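Putative aldehyde dehydrogenase (Burkholderia cenocepacia, PDB 4YWE) probably oxidises aldehydes with NAD or NADP as electron acceptor, as members of the aldehyde dehydrogenase family do, and binds calcium and magnesium ions. Local coordinates at residues K335-V340 with S367-A372; W341-D346 with H383-E388; D350-A355 with D378-H383; A374-V379 with G392-A397. All coordinates share one frame; numbering follows the deposited sequence.

Contact 1: residues K335-V340 with S367-A372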
loop_
_atom_site.group_PDB
_atom_site.type_symbol
_atom_site.label_atom_id
_atom_site.label_comp_id
_atom_site.label_asym_id
_atom_site.label_seq_id
_atom_site.Cartn_x
_atom_site.Cartn_y
_atom_site.Cartn_z
ATOM N N LYS A 335 -20.437 -22.892 -35.656
ATOM C CA LYS A 335 -20.354 -21.466 -35.956
ATOM C C LYS A 335 -18.924 -20.952 -35.816
ATOM O O LYS A 335 -18.471 -20.126 -36.608
ATOM C CB LYS A 335 -21.290 -20.671 -35.043
ATOM N N GLN A 336 -18.218 -21.446 -34.805
ATOM C CA GLN A 336 -16.834 -21.044 -34.579
ATOM C C GLN A 336 -15.896 -21.755 -35.546
ATOM O O GLN A 336 -14.875 -21.199 -35.950
ATOM C CB GLN A 336 -16.423 -21.326 -33.134
ATOM C CG GLN A 336 -17.084 -20.411 -32.118
ATOM C CD GLN A 336 -16.681 -18.959 -32.290
ATOM O OE1 GLN A 336 -17.530 -18.082 -32.440
ATOM N NE2 GLN A 336 -15.380 -18.699 -32.262
ATOM N N GLN A 337 -16.244 -22.985 -35.912
ATOM C CA GLN A 337 -15.453 -23.754 -36.866
ATOM C C GLN A 337 -15.485 -23.103 -38.245
ATOM O O GLN A 337 -14.469 -23.043 -38.939
ATOM C CB GLN A 337 -15.962 -25.195 -36.955
ATOM C CG GLN A 337 -15.096 -26.101 -37.818
ATOM C CD GLN A 337 -15.701 -27.478 -38.013
ATOM O OE1 GLN A 337 -16.922 -27.638 -38.009
ATOM N NE2 GLN A 337 -14.849 -28.481 -38.187
ATOM N N GLN A 338 -16.661 -22.620 -38.634
ATOM C CA GLN A 338 -16.839 -21.951 -39.918
ATOM C C GLN A 338 -16.092 -20.621 -39.939
ATOM O O GLN A 338 -15.563 -20.211 -40.972
ATOM C CB GLN A 338 -18.325 -21.731 -40.208
ATOM C CG GLN A 338 -18.615 -21.087 -41.554
ATOM C CD GLN A 338 -18.249 -21.982 -42.723
ATOM O OE1 GLN A 338 -17.518 -21.575 -43.625
ATOM N NE2 GLN A 338 -18.761 -23.207 -42.714
ATOM N N ARG A 339 -16.051 -19.953 -38.791
ATOM C CA ARG A 339 -15.362 -18.673 -38.672
ATOM C C ARG A 339 -13.863 -18.833 -38.906
ATOM O O ARG A 339 -13.236 -18.000 -39.561
ATOM C CB ARG A 339 -15.621 -18.051 -37.298
ATOM C CG ARG A 339 -14.852 -16.765 -37.048
ATOM C CD ARG A 339 -15.190 -16.167 -35.695
ATOM N NE ARG A 339 -14.415 -14.958 -35.430
ATOM C CZ ARG A 339 -14.755 -13.746 -35.857
ATOM N NH1 ARG A 339 -15.860 -13.578 -36.570
ATOM N NH2 ARG A 339 -13.989 -12.702 -35.571
ATOM N N VAL A 340 -13.294 -19.907 -38.368
ATOM C CA VAL A 340 -11.880 -20.206 -38.562
ATOM C C VAL A 340 -11.625 -20.554 -40.027
ATOM O O VAL A 340 -10.615 -20.147 -40.604
ATOM C CB VAL A 340 -11.417 -21.347 -37.634
ATOM C CG1 VAL A 340 -9.966 -21.714 -37.919
ATOM C CG2 VAL A 340 -11.593 -20.950 -36.177
ATOM N N SER A 367 -18.719 -35.889 -37.390
ATOM C CA SER A 367 -19.729 -34.925 -36.968
ATOM C C SER A 367 -19.160 -33.919 -35.970
ATOM O O SER A 367 -19.798 -32.914 -35.656
ATOM C CB SER A 367 -20.932 -35.647 -36.360
ATOM O OG SER A 367 -20.524 -36.557 -35.352
ATOM N N GLY A 368 -17.960 -34.198 -35.471
ATOM C CA GLY A 368 -17.286 -33.289 -34.563
ATOM C C GLY A 368 -16.789 -32.044 -35.271
ATOM O O GLY A 368 -16.717 -32.008 -36.499
ATOM N N PHE A 369 -16.446 -31.022 -34.496
ATOM C CA PHE A 369 -15.988 -29.758 -35.062
ATOM C C PHE A 369 -14.477 -29.618 -34.907
ATOM O O PHE A 369 -13.994 -28.804 -34.118
ATOM C CB PHE A 369 -16.706 -28.585 -34.393
ATOM C CG PHE A 369 -18.154 -28.853 -34.104
ATOM C CD1 PHE A 369 -19.087 -28.870 -35.128
ATOM C CD2 PHE A 369 -18.583 -29.091 -32.808
ATOM C CE1 PHE A 369 -20.422 -29.120 -34.865
ATOM C CE2 PHE A 369 -19.916 -29.340 -32.539
ATOM C CZ PHE A 369 -20.837 -29.354 -33.568
ATOM N N TYR A 370 -13.735 -30.413 -35.672
ATOM C CA TYR A 370 -12.286 -30.468 -35.532
ATOM C C TYR A 370 -11.569 -29.524 -36.492
ATOM O O TYR A 370 -11.940 -29.400 -37.660
ATOM C CB TYR A 370 -11.795 -31.902 -35.737
ATOM C CG TYR A 370 -12.305 -32.857 -34.683
ATOM C CD1 TYR A 370 -11.660 -32.981 -33.460
ATOM C CD2 TYR A 370 -13.441 -33.625 -34.904
ATOM C CE1 TYR A 370 -12.126 -33.844 -32.489
ATOM C CE2 TYR A 370 -13.915 -34.495 -33.937
ATOM C CZ TYR A 370 -13.252 -34.600 -32.732
ATOM O OH TYR A 370 -13.717 -35.460 -31.767
ATOM N N GLN A 371 -10.542 -28.858 -35.978
ATOM C CA GLN A 371 -9.731 -27.945 -36.771
ATOM C C GLN A 371 -8.266 -28.067 -36.370
ATOM O O GLN A 371 -7.894 -27.757 -35.236
ATOM C CB GLN A 371 -10.212 -26.503 -36.598
ATOM C CG GLN A 371 -9.284 -25.463 -37.205
ATOM C CD GLN A 371 -9.164 -25.594 -38.710
ATOM O OE1 GLN A 371 -10.129 -25.377 -39.442
ATOM N NE2 GLN A 371 -7.977 -25.953 -39.180
ATOM N N ALA A 372 -7.439 -28.526 -37.301
ATOM C CA ALA A 372 -6.015 -28.692 -37.045
ATOM C C ALA A 372 -5.332 -27.337 -36.903
ATOM O O ALA A 372 -5.674 -26.393 -37.614
ATOM C CB ALA A 372 -5.368 -29.499 -38.157
#
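Gln337, on helix 334-349 of the aldehyde dehydrogenase fold, reaches the backbone of Phe369 and Tyr370 in the loop that leads into strand 374-376, an instance of a glutamine tying an irregular segment to a helix. With chi1 at -174° and the chain extended beyond CG, the side chain carries its amide across the gap between helix and loop. There Gln337 NE2 donates to Tyr370 O at 3.1 Å. The bond is bent, 138° at the hydrogen; the donor stands above the carbonyl plane, although the acceptor lies close to the plane of the Gln337 amide. On the other branch of the amide, Gln337 OE1 lies at the edge of the Phe369 ring, near its plane and 3.7 Å from Phe369 CB, and amide and ring are turned almost perpendicular. The end of the Phe369 side chain leads away from the helix and lies about 5 Å from the side chain of Val32, a ligand of the bound calcium ion, while Tyr370 OH bonds to Ser35 O. One helical turn on, Val340 meets Gln371 from the opposite direction. Gln371 bends at chi2 (64°), its NE2 bonding Ala372 O in the carbonyl plane, while Val340 CG1 rests 3.9 Å from Gln371 CG.

Contact 2: residues W341-D346 with H383-E388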
loop_
_atom_site.group_PDB
_atom_site.type_symbol
_atom_site.label_atom_id
_atom_site.label_comp_id
_atom_site.label_asym_id
_atom_site.label_seq_id
_atom_site.Cartn_x
_atom_site.Cartn_y
_atom_site.Cartn_z
ATOM N N TRP A 341 -12.550 -21.300 -40.623
ATOM C CA TRP A 341 -12.458 -21.665 -42.033
ATOM C C TRP A 341 -12.407 -20.433 -42.930
ATOM O O TRP A 341 -11.677 -20.406 -43.921
ATOM C CB TRP A 341 -13.641 -22.549 -42.439
ATOM C CG TRP A 341 -13.541 -23.962 -41.959
ATOM C CD1 TRP A 341 -12.436 -24.584 -41.455
ATOM C CD2 TRP A 341 -14.593 -24.936 -41.939
ATOM N NE1 TRP A 341 -12.734 -25.884 -41.122
ATOM C CE2 TRP A 341 -14.052 -26.124 -41.409
ATOM C CE3 TRP A 341 -15.940 -24.917 -42.316
ATOM C CZ2 TRP A 341 -14.809 -27.283 -41.249
ATOM C CZ3 TRP A 341 -16.691 -26.067 -42.155
ATOM C CH2 TRP A 341 -16.124 -27.234 -41.626
ATOM N N ASP A 342 -13.188 -19.417 -42.579
ATOM C CA ASP A 342 -13.260 -18.197 -43.375
ATOM C C ASP A 342 -11.949 -17.419 -43.315
ATOM O O ASP A 342 -11.525 -16.830 -44.309
ATOM C CB ASP A 342 -14.420 -17.318 -42.908
ATOM C CG ASP A 342 -15.771 -17.968 -43.140
ATOM O OD1 ASP A 342 -15.830 -18.961 -43.896
ATOM O OD2 ASP A 342 -16.772 -17.485 -42.573
ATOM N N PHE A 343 -11.314 -17.417 -42.147
ATOM C CA PHE A 343 -10.004 -16.792 -41.994
ATOM C C PHE A 343 -8.964 -17.487 -42.867
ATOM O O PHE A 343 -8.223 -16.837 -43.604
ATOM C CB PHE A 343 -9.553 -16.823 -40.532
ATOM C CG PHE A 343 -10.023 -15.652 -39.725
ATOM C CD1 PHE A 343 -9.337 -14.450 -39.762
ATOM C CD2 PHE A 343 -11.142 -15.754 -38.915
ATOM C CE1 PHE A 343 -9.763 -13.368 -39.014
ATOM C CE2 PHE A 343 -11.573 -14.675 -38.165
ATOM C CZ PHE A 343 -10.881 -13.482 -38.213
ATOM N N LEU A 344 -8.920 -18.813 -42.778
ATOM C CA LEU A 344 -7.933 -19.604 -43.505
ATOM C C LEU A 344 -8.149 -19.549 -45.015
ATOM O O LEU A 344 -7.187 -19.528 -45.783
ATOM C CB LEU A 344 -7.961 -21.057 -43.024
ATOM C CG LEU A 344 -7.589 -21.277 -41.555
ATOM C CD1 LEU A 344 -7.670 -22.751 -41.187
ATOM C CD2 LEU A 344 -6.200 -20.726 -41.268
ATOM N N SER A 345 -9.411 -19.522 -45.436
ATOM C CA SER A 345 -9.734 -19.477 -46.859
ATOM C C SER A 345 -9.398 -18.115 -47.459
ATOM O O SER A 345 -8.911 -18.030 -48.586
ATOM C CB SER A 345 -11.213 -19.801 -47.089
ATOM O OG SER A 345 -12.051 -18.824 -46.497
ATOM N N ASP A 346 -9.663 -17.052 -46.705
ATOM C CA ASP A 346 -9.325 -15.702 -47.146
ATOM C C ASP A 346 -7.816 -15.536 -47.270
ATOM O O ASP A 346 -7.327 -14.900 -48.203
ATOM C CB ASP A 346 -9.887 -14.656 -46.182
ATOM C CG ASP A 346 -11.390 -14.504 -46.293
ATOM O OD1 ASP A 346 -11.945 -14.833 -47.362
ATOM O OD2 ASP A 346 -12.015 -14.050 -45.312
ATOM N N HIS A 383 -3.116 -7.189 -42.885
ATOM C CA HIS A 383 -4.080 -8.202 -43.298
ATOM C C HIS A 383 -4.986 -8.581 -42.127
ATOM O O HIS A 383 -4.571 -8.526 -40.968
ATOM C CB HIS A 383 -3.367 -9.441 -43.847
ATOM C CG HIS A 383 -4.279 -10.400 -44.546
ATOM N ND1 HIS A 383 -4.944 -11.412 -43.887
ATOM C CD2 HIS A 383 -4.641 -10.499 -45.848
ATOM C CE1 HIS A 383 -5.674 -12.094 -44.751
ATOM N NE2 HIS A 383 -5.508 -11.560 -45.948
ATOM N N ARG A 384 -6.222 -8.962 -42.443
ATOM C CA ARG A 384 -7.219 -9.315 -41.434
ATOM C C ARG A 384 -6.744 -10.449 -40.523
ATOM O O ARG A 384 -7.102 -10.504 -39.346
ATOM C CB ARG A 384 -8.537 -9.699 -42.117
ATOM C CG ARG A 384 -9.613 -10.225 -41.178
ATOM C CD ARG A 384 -10.956 -10.339 -41.883
ATOM N NE ARG A 384 -12.017 -10.765 -40.974
ATOM C CZ ARG A 384 -12.409 -12.026 -40.818
ATOM N NH1 ARG A 384 -11.831 -12.995 -41.515
ATOM N NH2 ARG A 384 -13.381 -12.318 -39.965
ATOM N N LEU A 385 -5.927 -11.344 -41.070
ATOM C CA LEU A 385 -5.389 -12.462 -40.302
ATOM C C LEU A 385 -4.514 -11.979 -39.147
ATOM O O LEU A 385 -4.449 -12.619 -38.099
ATOM C CB LEU A 385 -4.588 -13.398 -41.211
ATOM C CG LEU A 385 -4.056 -14.683 -40.572
ATOM C CD1 LEU A 385 -5.205 -15.571 -40.116
ATOM C CD2 LEU A 385 -3.143 -15.432 -41.529
ATOM N N ALA A 386 -3.849 -10.844 -39.343
ATOM C CA ALA A 386 -2.928 -10.315 -38.342
ATOM C C ALA A 386 -3.539 -9.164 -37.546
ATOM O O ALA A 386 -2.887 -8.591 -36.674
ATOM C CB ALA A 386 -1.634 -9.864 -39.005
ATOM N N GLN A 387 -4.790 -8.832 -37.845
ATOM C CA GLN A 387 -5.455 -7.703 -37.202
ATOM C C GLN A 387 -6.646 -8.132 -36.348
ATOM O O GLN A 387 -6.895 -7.557 -35.289
ATOM C CB GLN A 387 -5.910 -6.687 -38.256
ATOM C CG GLN A 387 -4.781 -5.859 -38.850
ATOM C CD GLN A 387 -4.271 -4.799 -37.890
ATOM O OE1 GLN A 387 -5.013 -4.311 -37.039
ATOM N NE2 GLN A 387 -2.999 -4.442 -38.021
ATOM N N GLU A 388 -7.378 -9.141 -36.810
ATOM C CA GLU A 388 -8.589 -9.578 -36.120
ATOM C C GLU A 388 -8.391 -10.907 -35.396
ATOM O O GLU A 388 -7.597 -11.747 -35.821
ATOM C CB GLU A 388 -9.754 -9.687 -37.106
ATOM C CG GLU A 388 -10.098 -8.376 -37.798
ATOM C CD GLU A 388 -11.307 -8.491 -38.706
ATOM O OE1 GLU A 388 -11.953 -9.560 -38.710
ATOM O OE2 GLU A 388 -11.612 -7.510 -39.418
HETATM O O HOH W 1 -10.231 -13.137 -43.327
#
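Stacking dominates where Phe343 of helix 334-349 meets Arg384 of the short helix 384-387. The guanidinium lies flat on the phenyl ring, planes 12° apart, and Arg384 CZ stands 3.7 Å from the centroid of the Phe343 ring, a cation-pi contact over the face. NH1 sits above the middle of the ring, whereas NH2 reaches toward CZ and CE2 of Phe343. An Arg384 chain extended from CG to NE, with chi1 at 174°, spans the gap between the two helices and lays its flat end across the aromatic side chain.

Charge pairing acts around the same guanidinium. Glu388, four residues later, meets Arg384 NE through OE1 in a salt bridge whose hydrogen bond is weak because of its poor angle. Asp346 OD2 forms a long salt bridge to Arg384 NH1 at 3.9 Å, well out of the guanidinium plane, so charge alone links them directly. A water modelled between them donates to Asp346 OD2, but its approach to Arg384 NH1 is too short to be trusted, and that half of the bridge is doubtful. The three residues make a salt-bridge network, with the cation probably favouring ionised carboxylates.

Apolar packing is slighter: Phe343 CD1 lies 4.3 Å from Leu385 CD1, and Leu385 continues onto Leu376 and Val394 of the sheet.

Capping acts within the second segment. Leu385 N donates to His383 ND1 at 3.0 Å, and His383 NE2 is bonded to Asp350 OD2. This is a side-chain N-cap at the start of helix 384-387, near Asp346, a calcium ligand seen in this protein, although that ion is not bound to this chain in the model.

Contact 3: residues D350-A355 with D378-H383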
loop_
_atom_site.group_PDB
_atom_site.type_symbol
_atom_site.label_atom_id
_atom_site.label_comp_id
_atom_site.label_asym_id
_atom_site.label_seq_id
_atom_site.Cartn_x
_atom_site.Cartn_y
_atom_site.Cartn_z
ATOM N N ASP A 350 -5.547 -14.867 -50.714
ATOM C CA ASP A 350 -4.701 -13.683 -50.812
ATOM C C ASP A 350 -3.226 -14.051 -50.946
ATOM O O ASP A 350 -2.362 -13.178 -50.976
ATOM C CB ASP A 350 -4.908 -12.779 -49.594
ATOM C CG ASP A 350 -6.330 -12.264 -49.487
ATOM O OD1 ASP A 350 -6.989 -12.115 -50.537
ATOM O OD2 ASP A 350 -6.789 -12.010 -48.354
ATOM N N GLY A 351 -2.944 -15.346 -51.024
ATOM C CA GLY A 351 -1.590 -15.816 -51.255
ATOM C C GLY A 351 -0.713 -15.917 -50.022
ATOM O O GLY A 351 0.514 -15.894 -50.125
ATOM N N ILE A 352 -1.333 -16.026 -48.852
ATOM C CA ILE A 352 -0.580 -16.228 -47.621
ATOM C C ILE A 352 -0.258 -17.709 -47.474
ATOM O O ILE A 352 -1.161 -18.532 -47.321
ATOM C CB ILE A 352 -1.342 -15.706 -46.395
ATOM C CG1 ILE A 352 -1.653 -14.216 -46.551
ATOM C CG2 ILE A 352 -0.534 -15.950 -45.132
ATOM C CD1 ILE A 352 -2.406 -13.625 -45.380
ATOM N N PRO A 353 1.036 -18.055 -47.523
ATOM C CA PRO A 353 1.462 -19.457 -47.471
ATOM C C PRO A 353 1.207 -20.101 -46.113
ATOM O O PRO A 353 1.537 -19.518 -45.080
ATOM C CB PRO A 353 2.972 -19.382 -47.753
ATOM C CG PRO A 353 3.215 -18.002 -48.290
ATOM C CD PRO A 353 2.181 -17.139 -47.649
ATOM N N MET A 354 0.617 -21.291 -46.119
ATOM C CA MET A 354 0.487 -22.071 -44.898
ATOM C C MET A 354 1.722 -22.952 -44.745
ATOM O O MET A 354 1.861 -23.964 -45.431
ATOM C CB MET A 354 -0.787 -22.918 -44.915
ATOM C CG MET A 354 -0.963 -23.792 -43.684
ATOM S SD MET A 354 -2.536 -24.671 -43.670
ATOM C CE MET A 354 -3.683 -23.310 -43.462
ATOM N N ALA A 355 2.620 -22.548 -43.851
ATOM C CA ALA A 355 3.890 -23.240 -43.662
ATOM C C ALA A 355 3.684 -24.680 -43.208
ATOM O O ALA A 355 4.376 -25.586 -43.667
ATOM C CB ALA A 355 4.755 -22.490 -42.657
ATOM N N ASP A 378 4.761 -15.042 -43.531
ATOM C CA ASP A 378 4.815 -13.849 -44.373
ATOM C C ASP A 378 3.491 -13.097 -44.349
ATOM O O ASP A 378 3.092 -12.487 -45.340
ATOM C CB ASP A 378 5.186 -14.224 -45.810
ATOM C CG ASP A 378 6.464 -15.037 -45.887
ATOM O OD1 ASP A 378 7.438 -14.684 -45.191
ATOM O OD2 ASP A 378 6.490 -16.035 -46.636
ATOM N N VAL A 379 2.812 -13.152 -43.208
ATOM C CA VAL A 379 1.517 -12.506 -43.047
ATOM C C VAL A 379 1.677 -10.992 -43.036
ATOM O O VAL A 379 2.391 -10.448 -42.195
ATOM C CB VAL A 379 0.817 -12.982 -41.764
ATOM C CG1 VAL A 379 -0.538 -12.309 -41.619
ATOM C CG2 VAL A 379 0.670 -14.499 -41.765
ATOM N N PRO A 380 1.013 -10.305 -43.977
ATOM C CA PRO A 380 1.011 -8.839 -43.975
ATOM C C PRO A 380 0.416 -8.298 -42.682
ATOM O O PRO A 380 -0.632 -8.778 -42.253
ATOM C CB PRO A 380 0.132 -8.481 -45.179
ATOM C CG PRO A 380 0.159 -9.695 -46.052
ATOM C CD PRO A 380 0.251 -10.859 -45.109
ATOM N N PRO A 381 1.087 -7.320 -42.057
ATOM C CA PRO A 381 0.631 -6.745 -40.786
ATOM C C PRO A 381 -0.782 -6.176 -40.875
ATOM O O PRO A 381 -1.544 -6.260 -39.912
ATOM C CB PRO A 381 1.647 -5.629 -40.521
ATOM C CG PRO A 381 2.861 -6.026 -41.295
ATOM C CD PRO A 381 2.350 -6.719 -42.518
ATOM N N SER A 382 -1.122 -5.612 -42.030
ATOM C CA SER A 382 -2.412 -4.960 -42.215
ATOM C C SER A 382 -3.500 -5.941 -42.634
ATOM O O SER A 382 -4.670 -5.574 -42.731
ATOM C CB SER A 382 -2.294 -3.842 -43.253
ATOM O OG SER A 382 -1.885 -4.360 -44.506
ATOM N N HIS A 383 -3.116 -7.189 -42.885
ATOM C CA HIS A 383 -4.080 -8.202 -43.298
ATOM C C HIS A 383 -4.986 -8.581 -42.127
ATOM O O HIS A 383 -4.571 -8.526 -40.968
ATOM C CB HIS A 383 -3.367 -9.441 -43.847
ATOM C CG HIS A 383 -4.279 -10.400 -44.546
ATOM N ND1 HIS A 383 -4.944 -11.412 -43.887
ATOM C CD2 HIS A 383 -4.641 -10.499 -45.848
ATOM C CE1 HIS A 383 -5.674 -12.094 -44.751
ATOM N NE2 HIS A 383 -5.508 -11.560 -45.948
#
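Ile352 and Val379 mark the closest backbone approach, their CA atoms 6.3 Å apart, where the loop leading into strand 354-360 passes the irregular segment 378-383. The first segment leaves helix 334-349 through a Schellman motif at Gly351, whose positive phi turns the chain toward the strand. The second folds into a type I beta turn from Pro380 to His383.

Ile352 fills the middle of the contact, its two branches serving different partners. Ile352 CD1, at the end of an extended chain (chi2 180°), sits over the centre of the His383 ring, 3.6 Å from its centroid and almost on the ring normal, a CH-pi contact. Ile352 CD1 also touches Pro380 CD, at 3.8 Å, whereas CG2 packs against Val379 CG2.

The imidazole is held at its edge as well. His383 NE2 donates to Asp350 OD2 at 2.8 Å, nearly straight at 166° and in the ring plane, using the anti lone pair of the carboxylate oxygen. With ND1 engaged in capping Leu385 N, both ring nitrogens are gripped, which should hold the ring's rotation.

Asp350, like Asp346, is a calcium ligand seen in this protein, so the contact joins a Schellman helix end and a His-carboxylate pair at a calcium site not occupied in this chain.

Contact 4: residues A374-V379 with G392-A397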
loop_
_atom_site.group_PDB
_atom_site.type_symbol
_atom_site.label_atom_id
_atom_site.label_comp_id
_atom_site.label_asym_id
_atom_site.label_seq_id
_atom_site.Cartn_x
_atom_site.Cartn_y
_atom_site.Cartn_z
ATOM N N ALA A 374 -2.859 -24.351 -37.431
ATOM C CA ALA A 374 -2.287 -23.908 -38.695
ATOM C C ALA A 374 -1.212 -22.849 -38.489
ATOM O O ALA A 374 -1.389 -21.910 -37.713
ATOM C CB ALA A 374 -3.382 -23.376 -39.608
ATOM N N LEU A 375 -0.096 -23.012 -39.192
ATOM C CA LEU A 375 0.986 -22.038 -39.156
ATOM C C LEU A 375 1.120 -21.339 -40.502
ATOM O O LEU A 375 1.471 -21.965 -41.502
ATOM C CB LEU A 375 2.308 -22.711 -38.787
ATOM C CG LEU A 375 3.548 -21.824 -38.915
ATOM C CD1 LEU A 375 3.530 -20.706 -37.880
ATOM C CD2 LEU A 375 4.813 -22.654 -38.796
ATOM N N LEU A 376 0.839 -20.040 -40.523
ATOM C CA LEU A 376 0.964 -19.257 -41.746
ATOM C C LEU A 376 2.119 -18.268 -41.634
ATOM O O LEU A 376 2.392 -17.734 -40.558
ATOM C CB LEU A 376 -0.341 -18.521 -42.060
ATOM C CG LEU A 376 -1.503 -19.394 -42.546
ATOM C CD1 LEU A 376 -2.263 -20.020 -41.381
ATOM C CD2 LEU A 376 -2.440 -18.600 -43.439
ATOM N N ARG A 377 2.793 -18.029 -42.754
ATOM C CA ARG A 377 3.993 -17.203 -42.763
ATOM C C ARG A 377 3.859 -16.008 -43.697
ATOM O O ARG A 377 2.965 -15.968 -44.543
ATOM C CB ARG A 377 5.206 -18.040 -43.173
ATOM C CG ARG A 377 5.044 -18.735 -44.516
ATOM C CD ARG A 377 6.371 -19.268 -45.020
ATOM N NE ARG A 377 7.351 -18.198 -45.170
ATOM C CZ ARG A 377 8.665 -18.378 -45.119
ATOM N NH1 ARG A 377 9.162 -19.591 -44.918
ATOM N NH2 ARG A 377 9.483 -17.345 -45.265
ATOM N N ASP A 378 4.761 -15.042 -43.531
ATOM C CA ASP A 378 4.815 -13.849 -44.373
ATOM C C ASP A 378 3.491 -13.097 -44.349
ATOM O O ASP A 378 3.092 -12.487 -45.340
ATOM C CB ASP A 378 5.186 -14.224 -45.810
ATOM C CG ASP A 378 6.464 -15.037 -45.887
ATOM O OD1 ASP A 378 7.438 -14.684 -45.191
ATOM O OD2 ASP A 378 6.490 -16.035 -46.636
ATOM N N VAL A 379 2.812 -13.152 -43.208
ATOM C CA VAL A 379 1.517 -12.506 -43.047
ATOM C C VAL A 379 1.677 -10.992 -43.036
ATOM O O VAL A 379 2.391 -10.448 -42.195
ATOM C CB VAL A 379 0.817 -12.982 -41.764
ATOM C CG1 VAL A 379 -0.538 -12.309 -41.619
ATOM C CG2 VAL A 379 0.670 -14.499 -41.765
ATOM N N GLY A 392 -9.010 -19.407 -32.980
ATOM C CA GLY A 392 -8.720 -20.747 -33.453
ATOM C C GLY A 392 -7.237 -21.021 -33.309
ATOM O O GLY A 392 -6.475 -20.125 -32.942
ATOM N N PRO A 393 -6.811 -22.255 -33.604
ATOM C CA PRO A 393 -5.401 -22.621 -33.451
ATOM C C PRO A 393 -4.550 -22.136 -34.623
ATOM O O PRO A 393 -3.837 -22.926 -35.237
ATOM C CB PRO A 393 -5.451 -24.145 -33.399
ATOM C CG PRO A 393 -6.611 -24.492 -34.277
ATOM C CD PRO A 393 -7.620 -23.378 -34.115
ATOM N N VAL A 394 -4.628 -20.843 -34.923
ATOM C CA VAL A 394 -3.949 -20.284 -36.083
ATOM C C VAL A 394 -2.875 -19.294 -35.654
ATOM O O VAL A 394 -3.160 -18.305 -34.979
ATOM C CB VAL A 394 -4.953 -19.611 -37.034
ATOM C CG1 VAL A 394 -4.258 -19.175 -38.315
ATOM C CG2 VAL A 394 -6.104 -20.554 -37.343
ATOM N N LEU A 395 -1.637 -19.562 -36.055
ATOM C CA LEU A 395 -0.520 -18.688 -35.718
ATOM C C LEU A 395 -0.042 -17.916 -36.941
ATOM O O LEU A 395 0.264 -18.506 -37.976
ATOM C CB LEU A 395 0.634 -19.496 -35.121
ATOM C CG LEU A 395 1.890 -18.700 -34.763
ATOM C CD1 LEU A 395 1.571 -17.622 -33.737
ATOM C CD2 LEU A 395 2.987 -19.623 -34.255
ATOM N N ALA A 396 0.019 -16.595 -36.816
ATOM C CA ALA A 396 0.489 -15.743 -37.904
ATOM C C ALA A 396 1.940 -15.339 -37.672
ATOM O O ALA A 396 2.276 -14.760 -36.637
ATOM C CB ALA A 396 -0.393 -14.511 -38.039
ATOM N N ALA A 397 2.798 -15.645 -38.639
ATOM C CA ALA A 397 4.223 -15.360 -38.515
ATOM C C ALA A 397 4.673 -14.290 -39.503
ATOM O O ALA A 397 4.243 -14.274 -40.658
ATOM C CB ALA A 397 5.032 -16.634 -38.710
#
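Leu376 and Val394 meet at the apolar centre, on the sheet face that also bears Ala374 and Ala396. Leu376 CD1 comes to 3.8 Å from Val394 CG1, the two side chains crossing at a slant. Leu344 of helix 334-349 and Leu385 of helix 384-387 pack on both, so helices pack on this face. Farther along the Leu376 face, Val379 CG2 touches Ala396 CB at 3.9 Å. On the opposite face Leu375 and Leu395 lie side by side and point the same way, CG of each anti to its own backbone nitrogen (chi1 172° and 178°), which brings Leu375 CD1 to 3.8 Å from Leu395 CD2. Leu310 and Phe314 of helix 303-315 pack on Leu375 there.

Between these layers runs a parallel ladder. Leu395 N donates to Ala374 O at 2.9 Å, and Leu376 N to Leu395 O at 3.0 Å, both nearly straight. Ala374 N to Pro393 O, beside the inverse gamma turn centred on Pro393, and Ala397 N to Leu376 O extend it.

The polar edge follows where the first strand ends. Val379 N still reaches Ala397 O, and Arg377 NE forms a salt bridge with Asp378 OD2 at 2.8 Å, meeting it from above the carboxylate plane. Arg377 also pairs with Glu304, and Asp378 with Tyr303. Strands 374-376 and 394-400, 15° apart in direction and joined through helix 384-387, form a beta-alpha-beta crossover within the larger mixed sheet.

Overall arrangement
Followed from the N terminus, helix 334-349 supplies the first segments of contacts 1 and 2, and the chain then turns into strand 354-360, where contact 3 begins. Contact 1 closes first, when the loop ahead of strand 374-376 returns to the helix. Contact 3 closes next, nested within the longer loop that contact 2 closes at helix 384-387. Contact 1 crosses both contacts 2 and 3. Contact 4 opens only after contact 1 has closed; it crosses contact 2, starts on the segment where contact 3 ends, and closes last, when strand 394-400 comes to lie beside strand 374-376. Together they tie helix 334-349 and helix 384-387 to neighbouring strands of one mixed sheet.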